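Local coordinates for protein glycinin A3B4 subunit (Glycine max, PDB 2D5F) that serves as an 11S globulin storage protein of soybean seed, a two-cupin glycinin subunit whose mature form assembles into hexamers and probably supplies nitrogen and carbon on germination, at residues M68-Q73 and G120-I125; E333-P338 and L367-V372; S390-T395 and L439-F444. All blocks are in the same frame, centred on the assembly; numbering follows the deposited sequence.

Interaction 1. Residues M68-Q73 and G120-I125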
loop_
_atom_site.group_PDB
_atom_site.type_symbol
_atom_site.label_atom_id
_atom_site.label_comp_id
_atom_site.label_asym_id
_atom_site.label_seq_id
_atom_site.Cartn_x
_atom_site.Cartn_y
_atom_site.Cartn_z
ATOM N N MET B 68 -1.408 3.255 24.719
ATOM C CA MET B 68 -1.979 4.543 24.357
ATOM C C MET B 68 -2.276 5.174 25.708
ATOM O O MET B 68 -3.047 4.634 26.492
ATOM C CB MET B 68 -3.257 4.391 23.551
ATOM C CG MET B 68 -3.895 5.731 23.239
ATOM S SD MET B 68 -5.207 5.594 22.039
ATOM C CE MET B 68 -4.305 5.999 20.566
ATOM N N ILE B 69 -1.641 6.306 25.979
ATOM C CA ILE B 69 -1.793 6.977 27.259
ATOM C C ILE B 69 -2.455 8.345 27.153
ATOM O O ILE B 69 -2.176 9.113 26.231
ATOM C CB ILE B 69 -0.417 7.182 27.908
ATOM C CG1 ILE B 69 0.371 5.872 27.869
ATOM C CG2 ILE B 69 -0.572 7.664 29.346
ATOM C CD1 ILE B 69 1.837 6.037 28.207
ATOM N N ILE B 70 -3.348 8.640 28.087
ATOM C CA ILE B 70 -3.974 9.949 28.113
ATOM C C ILE B 70 -3.546 10.594 29.425
ATOM O O ILE B 70 -3.667 9.994 30.492
ATOM C CB ILE B 70 -5.522 9.892 28.034
ATOM C CG1 ILE B 70 -6.064 11.328 28.004
ATOM C CG2 ILE B 70 -6.102 9.108 29.202
ATOM C CD1 ILE B 70 -7.537 11.443 27.711
ATOM N N VAL B 71 -2.994 11.796 29.327
ATOM C CA VAL B 71 -2.547 12.532 30.499
ATOM C C VAL B 71 -3.755 13.288 31.006
ATOM O O VAL B 71 -4.256 14.174 30.320
ATOM C CB VAL B 71 -1.447 13.550 30.141
ATOM C CG1 VAL B 71 -0.980 14.268 31.392
ATOM C CG2 VAL B 71 -0.287 12.851 29.468
ATOM N N VAL B 72 -4.229 12.941 32.198
ATOM C CA VAL B 72 -5.396 13.610 32.747
ATOM C C VAL B 72 -5.061 14.717 33.745
ATOM O O VAL B 72 -5.955 15.423 34.198
ATOM C CB VAL B 72 -6.368 12.601 33.411
ATOM C CG1 VAL B 72 -6.783 11.535 32.392
ATOM C CG2 VAL B 72 -5.724 11.963 34.632
ATOM N N GLN B 73 -3.783 14.882 34.079
ATOM C CA GLN B 73 -3.391 15.929 35.021
ATOM C C GLN B 73 -1.899 16.235 34.994
ATOM O O GLN B 73 -1.068 15.325 34.955
ATOM C CB GLN B 73 -3.774 15.542 36.458
ATOM C CG GLN B 73 -3.589 16.680 37.467
ATOM C CD GLN B 73 -3.794 16.245 38.913
ATOM O OE1 GLN B 73 -2.836 15.938 39.629
ATOM N NE2 GLN B 73 -5.046 16.205 39.342
ATOM N N GLY B 120 -4.702 16.342 28.752
ATOM C CA GLY B 120 -5.544 16.352 27.569
ATOM C C GLY B 120 -4.825 15.729 26.386
ATOM O O GLY B 120 -5.432 15.462 25.345
ATOM N N ASP B 121 -3.525 15.503 26.543
ATOM C CA ASP B 121 -2.710 14.902 25.491
ATOM C C ASP B 121 -2.717 13.383 25.560
ATOM O O ASP B 121 -2.830 12.793 26.631
ATOM C CB ASP B 121 -1.247 15.352 25.592
ATOM C CG ASP B 121 -1.018 16.761 25.083
ATOM O OD1 ASP B 121 0.123 17.242 25.231
ATOM O OD2 ASP B 121 -1.955 17.383 24.537
ATOM N N VAL B 122 -2.592 12.764 24.395
ATOM C CA VAL B 122 -2.523 11.319 24.290
ATOM C C VAL B 122 -1.100 11.031 23.845
ATOM O O VAL B 122 -0.557 11.743 22.995
ATOM C CB VAL B 122 -3.499 10.774 23.233
ATOM C CG1 VAL B 122 -3.159 9.314 22.905
ATOM C CG2 VAL B 122 -4.922 10.871 23.752
ATOM N N LEU B 123 -0.492 10.011 24.438
ATOM C CA LEU B 123 0.868 9.617 24.090
ATOM C C LEU B 123 0.780 8.177 23.605
ATOM O O LEU B 123 -0.071 7.414 24.067
ATOM C CB LEU B 123 1.788 9.679 25.320
ATOM C CG LEU B 123 1.725 10.901 26.248
ATOM C CD1 LEU B 123 2.643 10.674 27.447
ATOM C CD2 LEU B 123 2.135 12.153 25.496
ATOM N N VAL B 124 1.655 7.801 22.682
ATOM C CA VAL B 124 1.658 6.439 22.163
ATOM C C VAL B 124 3.044 5.839 22.330
ATOM O O VAL B 124 4.031 6.441 21.908
ATOM C CB VAL B 124 1.286 6.418 20.659
ATOM C CG1 VAL B 124 1.282 4.993 20.140
ATOM C CG2 VAL B 124 -0.073 7.073 20.449
ATOM N N ILE B 125 3.126 4.666 22.952
ATOM C CA ILE B 125 4.413 3.993 23.141
ATOM C C ILE B 125 4.509 2.814 22.169
ATOM O O ILE B 125 3.697 1.894 22.231
ATOM C CB ILE B 125 4.571 3.408 24.558
ATOM C CG1 ILE B 125 4.185 4.441 25.628
ATOM C CG2 ILE B 125 6.010 2.934 24.748
ATOM C CD1 ILE B 125 4.988 5.722 25.581
#
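The flat groups that meet here are the peptide units of Ile-69 and Leu-123: Ile-69 N points at Leu-123 O (2.7 Å) and Leu-123 N returns to Ile-69 O (2.6 Å), each donor in the plane of the carbonyl it reaches. Farther along, Val-71 N donates to Asp-121 O at 2.9 Å, and Gly-120 N closes the antiparallel ladder on Val-71 O at 2.7 Å. Val-122 CA also lies 3.0 Å from Ile-69 O in a CA-H...O contact. On one side of the sheet, Met-68 CG sits 3.7 Å from Val-122 CG1; a first torsion that sets CG anti to the backbone N (chi1 177°) carries it to that branch, and the two side chains cross at a slant. On the other side, Ile-69 CD1 touches Ile-125 CG1 at 3.8 Å, and Val-71 CG2 packs more loosely against Leu-123 CD1. The side with Met-68 and Val-124 is covered by Leu-362, whereas the side chain of Ile-69 comes within about 4 Å of a bound carbonate whose pocket includes Ala-143. Strand 67-73, flanked by 121-125 and 141-147, thus belongs to the antiparallel jelly-roll barrel of the N-terminal cupin.

Interaction 2. Residues E333-P338 and L367-V372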
loop_
_atom_site.group_PDB
_atom_site.type_symbol
_atom_site.label_atom_id
_atom_site.label_comp_id
_atom_site.label_asym_id
_atom_site.label_seq_id
_atom_site.Cartn_x
_atom_site.Cartn_y
_atom_site.Cartn_z
ATOM N N GLU B 333 -0.460 13.691 20.714
ATOM C CA GLU B 333 -1.431 14.601 20.138
ATOM C C GLU B 333 -2.433 14.997 21.216
ATOM O O GLU B 333 -2.808 14.169 22.048
ATOM C CB GLU B 333 -2.179 13.887 19.005
ATOM C CG GLU B 333 -2.991 14.794 18.100
ATOM C CD GLU B 333 -2.105 15.629 17.194
ATOM O OE1 GLU B 333 -1.197 15.046 16.566
ATOM O OE2 GLU B 333 -2.314 16.858 17.106
ATOM N N ASN B 334 -2.868 16.252 21.215
ATOM C CA ASN B 334 -3.865 16.657 22.190
ATOM C C ASN B 334 -5.185 16.083 21.703
ATOM O O ASN B 334 -5.450 16.079 20.503
ATOM C CB ASN B 334 -4.013 18.172 22.271
ATOM C CG ASN B 334 -5.102 18.582 23.245
ATOM O OD1 ASN B 334 -4.879 18.628 24.460
ATOM N ND2 ASN B 334 -6.299 18.845 22.724
ATOM N N ILE B 335 -6.008 15.584 22.618
ATOM C CA ILE B 335 -7.301 15.036 22.212
ATOM C C ILE B 335 -8.473 15.714 22.916
ATOM O O ILE B 335 -9.579 15.749 22.382
ATOM C CB ILE B 335 -7.396 13.511 22.499
ATOM C CG1 ILE B 335 -8.650 12.929 21.833
ATOM C CG2 ILE B 335 -7.466 13.264 24.007
ATOM C CD1 ILE B 335 -8.827 11.425 22.038
ATOM N N ALA B 336 -8.223 16.262 24.102
ATOM C CA ALA B 336 -9.277 16.871 24.905
ATOM C C ALA B 336 -9.634 18.342 24.717
ATOM O O ALA B 336 -10.716 18.749 25.134
ATOM C CB ALA B 336 -9.002 16.601 26.381
ATOM N N ARG B 337 -8.757 19.143 24.111
ATOM C CA ARG B 337 -9.062 20.562 23.912
ATOM C C ARG B 337 -10.386 20.756 23.183
ATOM O O ARG B 337 -10.624 20.157 22.139
ATOM C CB ARG B 337 -7.962 21.272 23.115
ATOM C CG ARG B 337 -6.798 21.783 23.942
ATOM C CD ARG B 337 -6.021 22.841 23.162
ATOM N NE ARG B 337 -5.466 22.307 21.922
ATOM C CZ ARG B 337 -4.231 21.824 21.799
ATOM N NH1 ARG B 337 -3.409 21.813 22.843
ATOM N NH2 ARG B 337 -3.822 21.340 20.632
ATOM N N PRO B 338 -11.253 21.627 23.717
ATOM C CA PRO B 338 -12.569 21.924 23.142
ATOM C C PRO B 338 -12.554 22.181 21.638
ATOM O O PRO B 338 -13.394 21.665 20.911
ATOM C CB PRO B 338 -13.010 23.165 23.921
ATOM C CG PRO B 338 -12.375 22.960 25.257
ATOM C CD PRO B 338 -10.986 22.493 24.881
ATOM N N LEU B 367 -4.679 1.051 17.243
ATOM C CA LEU B 367 -5.375 1.757 18.310
ATOM C C LEU B 367 -5.853 3.140 17.908
ATOM O O LEU B 367 -5.242 3.805 17.087
ATOM C CB LEU B 367 -4.469 1.899 19.531
ATOM C CG LEU B 367 -4.205 0.665 20.388
ATOM C CD1 LEU B 367 -3.057 0.958 21.330
ATOM C CD2 LEU B 367 -5.466 0.296 21.168
ATOM N N SER B 368 -6.963 3.558 18.501
ATOM C CA SER B 368 -7.515 4.885 18.271
ATOM C C SER B 368 -8.285 5.262 19.526
ATOM O O SER B 368 -8.379 4.475 20.467
ATOM C CB SER B 368 -8.431 4.908 17.042
ATOM O OG SER B 368 -9.468 3.965 17.150
ATOM N N ALA B 369 -8.832 6.467 19.553
ATOM C CA ALA B 369 -9.575 6.897 20.724
ATOM C C ALA B 369 -10.498 8.060 20.435
ATOM O O ALA B 369 -10.433 8.675 19.373
ATOM C CB ALA B 369 -8.603 7.287 21.839
ATOM N N GLN B 370 -11.373 8.333 21.394
ATOM C CA GLN B 370 -12.282 9.458 21.301
ATOM C C GLN B 370 -12.334 10.101 22.677
ATOM O O GLN B 370 -12.093 9.443 23.692
ATOM C CB GLN B 370 -13.687 9.013 20.882
ATOM C CG GLN B 370 -13.788 8.616 19.415
ATOM C CD GLN B 370 -15.211 8.336 18.981
ATOM O OE1 GLN B 370 -15.915 7.562 19.615
ATOM N NE2 GLN B 370 -15.638 8.968 17.888
ATOM N N TYR B 371 -12.589 11.402 22.703
ATOM C CA TYR B 371 -12.732 12.101 23.967
ATOM C C TYR B 371 -14.128 12.676 23.882
ATOM O O TYR B 371 -14.465 13.375 22.921
ATOM C CB TYR B 371 -11.709 13.217 24.134
ATOM C CG TYR B 371 -11.675 13.716 25.557
ATOM C CD1 TYR B 371 -12.264 14.933 25.916
ATOM C CD2 TYR B 371 -11.108 12.941 26.560
ATOM C CE1 TYR B 371 -12.288 15.356 27.252
ATOM C CE2 TYR B 371 -11.127 13.352 27.889
ATOM C CZ TYR B 371 -11.717 14.553 28.228
ATOM O OH TYR B 371 -11.746 14.927 29.554
ATOM N N VAL B 372 -14.950 12.345 24.866
ATOM C CA VAL B 372 -16.326 12.796 24.875
ATOM C C VAL B 372 -16.643 13.671 26.080
ATOM O O VAL B 372 -16.265 13.355 27.212
ATOM C CB VAL B 372 -17.285 11.581 24.880
ATOM C CG1 VAL B 372 -18.729 12.050 24.905
ATOM C CG2 VAL B 372 -17.027 10.709 23.638
#
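Tyr-371 and Ala-336 meet across this contact, and the tyrosine can be traced atom by atom. Its CB lies 3.7 Å from Ile-335 O and 3.8 Å from Ile-335 CG1. The first torsion (chi1 -167°) swings the ring away from its own backbone N and under the methyl of Ala-336. CD1 and CE1 come nearest the methyl, CE1 being 3.6 Å from Ala-336 CB, and CZ is only slightly farther off. The methyl therefore stands over one ring face, 3.7 Å from the centroid and 14° off the normal, a CH-pi contact displaced a little toward the rim. At the tip, the OH of this buried residue hydrogen-bonds with Glu-440 OE2 and Thr-395 OG1. These two bonds fix where the far end of the phenol lies, while the methyl over its face probably limits the turning of the ring.

Ile-335 fills in beside the base of the ring. Its CG1 crosses Tyr-371 CB at a slant, and CD1 reaches the backbone at Gln-370 C (3.8 Å) and the methyl Ala-369 CB (4.1 Å). In contrast to a paired strand, the contact rests on apolar packing and one CH-pi contact; residues 335-336, in the loop after strand 332-334, lie against 369-371 of the strand.

Strand 332-334 is the edge strand of the N-terminal sheet, and Ile-335 and Ala-336 still bond through their backbones to Gly-120. Strand 368-374 belongs to the C-terminal cupin sheet, between 349-354 and 438-445. Ile-335 and Tyr-371 both also touch Ile-70 of strand 67-73, while Arg-350 of strand 349-354 binds Ala-336 O and packs against the tyrosine, which places this contact at the seam where the two cupin sheets of the subunit face each other.

Interaction 3. Residues S390-T395 and L439-F444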
loop_
_atom_site.group_PDB
_atom_site.type_symbol
_atom_site.label_atom_id
_atom_site.label_comp_id
_atom_site.label_asym_id
_atom_site.label_seq_id
_atom_site.Cartn_x
_atom_site.Cartn_y
_atom_site.Cartn_z
ATOM N N SER B 390 -14.091 -1.514 22.820
ATOM C CA SER B 390 -13.804 -0.196 23.366
ATOM C C SER B 390 -13.670 -0.251 24.872
ATOM O O SER B 390 -14.228 -1.139 25.517
ATOM C CB SER B 390 -14.928 0.781 23.014
ATOM O OG SER B 390 -15.028 0.960 21.619
ATOM N N VAL B 391 -12.922 0.696 25.426
ATOM C CA VAL B 391 -12.747 0.777 26.873
ATOM C C VAL B 391 -12.891 2.237 27.291
ATOM O O VAL B 391 -12.085 3.097 26.910
ATOM C CB VAL B 391 -11.364 0.263 27.322
ATOM C CG1 VAL B 391 -11.305 0.216 28.847
ATOM C CG2 VAL B 391 -11.106 -1.121 26.732
ATOM N N ILE B 392 -13.935 2.510 28.060
ATOM C CA ILE B 392 -14.205 3.852 28.535
ATOM C C ILE B 392 -13.562 4.089 29.891
ATOM O O ILE B 392 -13.615 3.233 30.771
ATOM C CB ILE B 392 -15.720 4.091 28.708
ATOM C CG1 ILE B 392 -16.426 4.031 27.355
ATOM C CG2 ILE B 392 -15.963 5.445 29.360
ATOM C CD1 ILE B 392 -17.936 4.002 27.469
ATOM N N TYR B 393 -12.926 5.243 30.046
ATOM C CA TYR B 393 -12.346 5.619 31.329
ATOM C C TYR B 393 -12.901 7.015 31.588
ATOM O O TYR B 393 -12.666 7.933 30.803
ATOM C CB TYR B 393 -10.817 5.682 31.290
ATOM C CG TYR B 393 -10.245 6.190 32.599
ATOM C CD1 TYR B 393 -10.109 5.343 33.700
ATOM C CD2 TYR B 393 -9.938 7.544 32.769
ATOM C CE1 TYR B 393 -9.686 5.832 34.944
ATOM C CE2 TYR B 393 -9.514 8.046 34.008
ATOM C CZ TYR B 393 -9.396 7.179 35.092
ATOM O OH TYR B 393 -9.012 7.667 36.322
ATOM N N VAL B 394 -13.655 7.174 32.670
ATOM C CA VAL B 394 -14.236 8.476 32.977
ATOM C C VAL B 394 -13.188 9.382 33.597
ATOM O O VAL B 394 -12.569 9.038 34.599
ATOM C CB VAL B 394 -15.446 8.340 33.923
ATOM C CG1 VAL B 394 -16.043 9.725 34.222
ATOM C CG2 VAL B 394 -16.495 7.448 33.270
ATOM N N THR B 395 -12.990 10.539 32.979
ATOM C CA THR B 395 -11.997 11.490 33.444
ATOM C C THR B 395 -12.594 12.545 34.366
ATOM O O THR B 395 -11.875 13.201 35.111
ATOM C CB THR B 395 -11.319 12.181 32.252
ATOM O OG1 THR B 395 -12.323 12.743 31.402
ATOM C CG2 THR B 395 -10.499 11.179 31.458
ATOM N N LEU B 439 -20.425 14.915 32.225
ATOM C CA LEU B 439 -19.623 13.702 32.143
ATOM C C LEU B 439 -18.560 13.830 31.062
ATOM O O LEU B 439 -18.852 14.279 29.959
ATOM C CB LEU B 439 -20.513 12.504 31.813
ATOM C CG LEU B 439 -19.772 11.197 31.506
ATOM C CD1 LEU B 439 -19.217 10.594 32.791
ATOM C CD2 LEU B 439 -20.726 10.229 30.840
ATOM N N GLU B 440 -17.333 13.434 31.388
ATOM C CA GLU B 440 -16.232 13.477 30.432
ATOM C C GLU B 440 -15.490 12.154 30.496
ATOM O O GLU B 440 -15.270 11.609 31.579
ATOM C CB GLU B 440 -15.229 14.585 30.762
ATOM C CG GLU B 440 -15.784 15.985 30.800
ATOM C CD GLU B 440 -14.683 17.025 30.777
ATOM O OE1 GLU B 440 -14.970 18.194 31.086
ATOM O OE2 GLU B 440 -13.530 16.677 30.435
ATOM N N TYR B 441 -15.088 11.647 29.340
ATOM C CA TYR B 441 -14.351 10.402 29.315
ATOM C C TYR B 441 -13.604 10.187 28.009
ATOM O O TYR B 441 -13.907 10.799 26.983
ATOM C CB TYR B 441 -15.294 9.215 29.552
ATOM C CG TYR B 441 -16.353 9.024 28.488
ATOM C CD1 TYR B 441 -17.600 9.642 28.589
ATOM C CD2 TYR B 441 -16.111 8.209 27.382
ATOM C CE1 TYR B 441 -18.582 9.447 27.617
ATOM C CE2 TYR B 441 -17.083 8.007 26.407
ATOM C CZ TYR B 441 -18.314 8.623 26.528
ATOM O OH TYR B 441 -19.270 8.394 25.566
ATOM N N VAL B 442 -12.599 9.325 28.068
ATOM C CA VAL B 442 -11.847 8.975 26.879
ATOM C C VAL B 442 -12.303 7.554 26.590
ATOM O O VAL B 442 -12.715 6.833 27.504
ATOM C CB VAL B 442 -10.317 8.974 27.123
ATOM C CG1 VAL B 442 -9.953 7.989 28.234
ATOM C CG2 VAL B 442 -9.593 8.592 25.836
ATOM N N VAL B 443 -12.262 7.159 25.326
ATOM C CA VAL B 443 -12.649 5.807 24.957
ATOM C C VAL B 443 -11.553 5.257 24.088
ATOM O O VAL B 443 -11.311 5.775 23.002
ATOM C CB VAL B 443 -13.922 5.743 24.106
ATOM C CG1 VAL B 443 -14.392 4.295 24.001
ATOM C CG2 VAL B 443 -14.980 6.605 24.684
ATOM N N PHE B 444 -10.884 4.217 24.562
ATOM C CA PHE B 444 -9.836 3.600 23.774
ATOM C C PHE B 444 -10.516 2.553 22.890
ATOM O O PHE B 444 -11.403 1.836 23.346
ATOM C CB PHE B 444 -8.809 2.932 24.685
ATOM C CG PHE B 444 -8.168 3.865 25.683
ATOM C CD1 PHE B 444 -8.589 3.878 27.011
ATOM C CD2 PHE B 444 -7.118 4.699 25.302
ATOM C CE1 PHE B 444 -7.971 4.705 27.951
ATOM C CE2 PHE B 444 -6.490 5.535 26.236
ATOM C CZ PHE B 444 -6.915 5.538 27.561
#
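Ser-390 CB lies 3.7 Å from Val-443 CG1, while its OG hydrogen-bonds with Asn-385 OD1. Val-391 then forms a two-way backbone pair with Phe-444: its N reaches Phe-444 O at 2.8 Å, and Phe-444 N comes back to Val-391 O. Ile-392 points to the opposite side of the sheet, where its CG1 runs beside Val-443 CG1 and its CG2 presses to 3.4 Å from Tyr-441 CD2. The tyrosine ring is brought there because CG sits between its own backbone N and carbonyl carbon (chi1 63°), with Val-443 CG2 in plane at its edge; its side chain is also about 3 Å from a bound magnesium ion. Were the ring cut back to an alanine, Ile-392 CG2 would probably lose its aromatic neighbour and a gap would open beside Val-443 CG2. Such antiparallel pairing is that of the jelly-roll barrel of the C-terminal cupin, in which 390-395 lies between 438-445 and 421-424. Tyr-393 forms the second two-way pair, with Val-442: its N donates to Val-442 O at 3.0 Å, and its CB rests 3.9 Å from Val-442 CG1. Val-394 CG1 next meets Leu-439 CD1 at 3.6 Å, the two side chains crossing nearly at a right angle. Thr-395 N finishes the ladder on Glu-440 O (2.9 Å); Glu-440 itself forms a salt bridge with Arg-396.

All three are interior contacts, but interaction 1 is buried throughout, whereas Ala-336 in interaction 2 and Thr-395 and Glu-440 in interaction 3 are partly exposed. Interactions 1 and 3 are strand ladders, one in each cupin module, gripped by backbone hydrogen bonds with aliphatic or aromatic packing on both sides; interaction 2 depends on a methyl over a ring and on aliphatic contacts. It ties the other two together: 332-334 extends the sheet of interaction 1 through a bond from Val-122 N to Glu-333 O, and 368-374 neighbours 438-445 of interaction 3, with Gln-370 O meeting Val-443 N. Direct packing of Ile-70 on Val-442 and Phe-444 brings interactions 1 and 3 face to face.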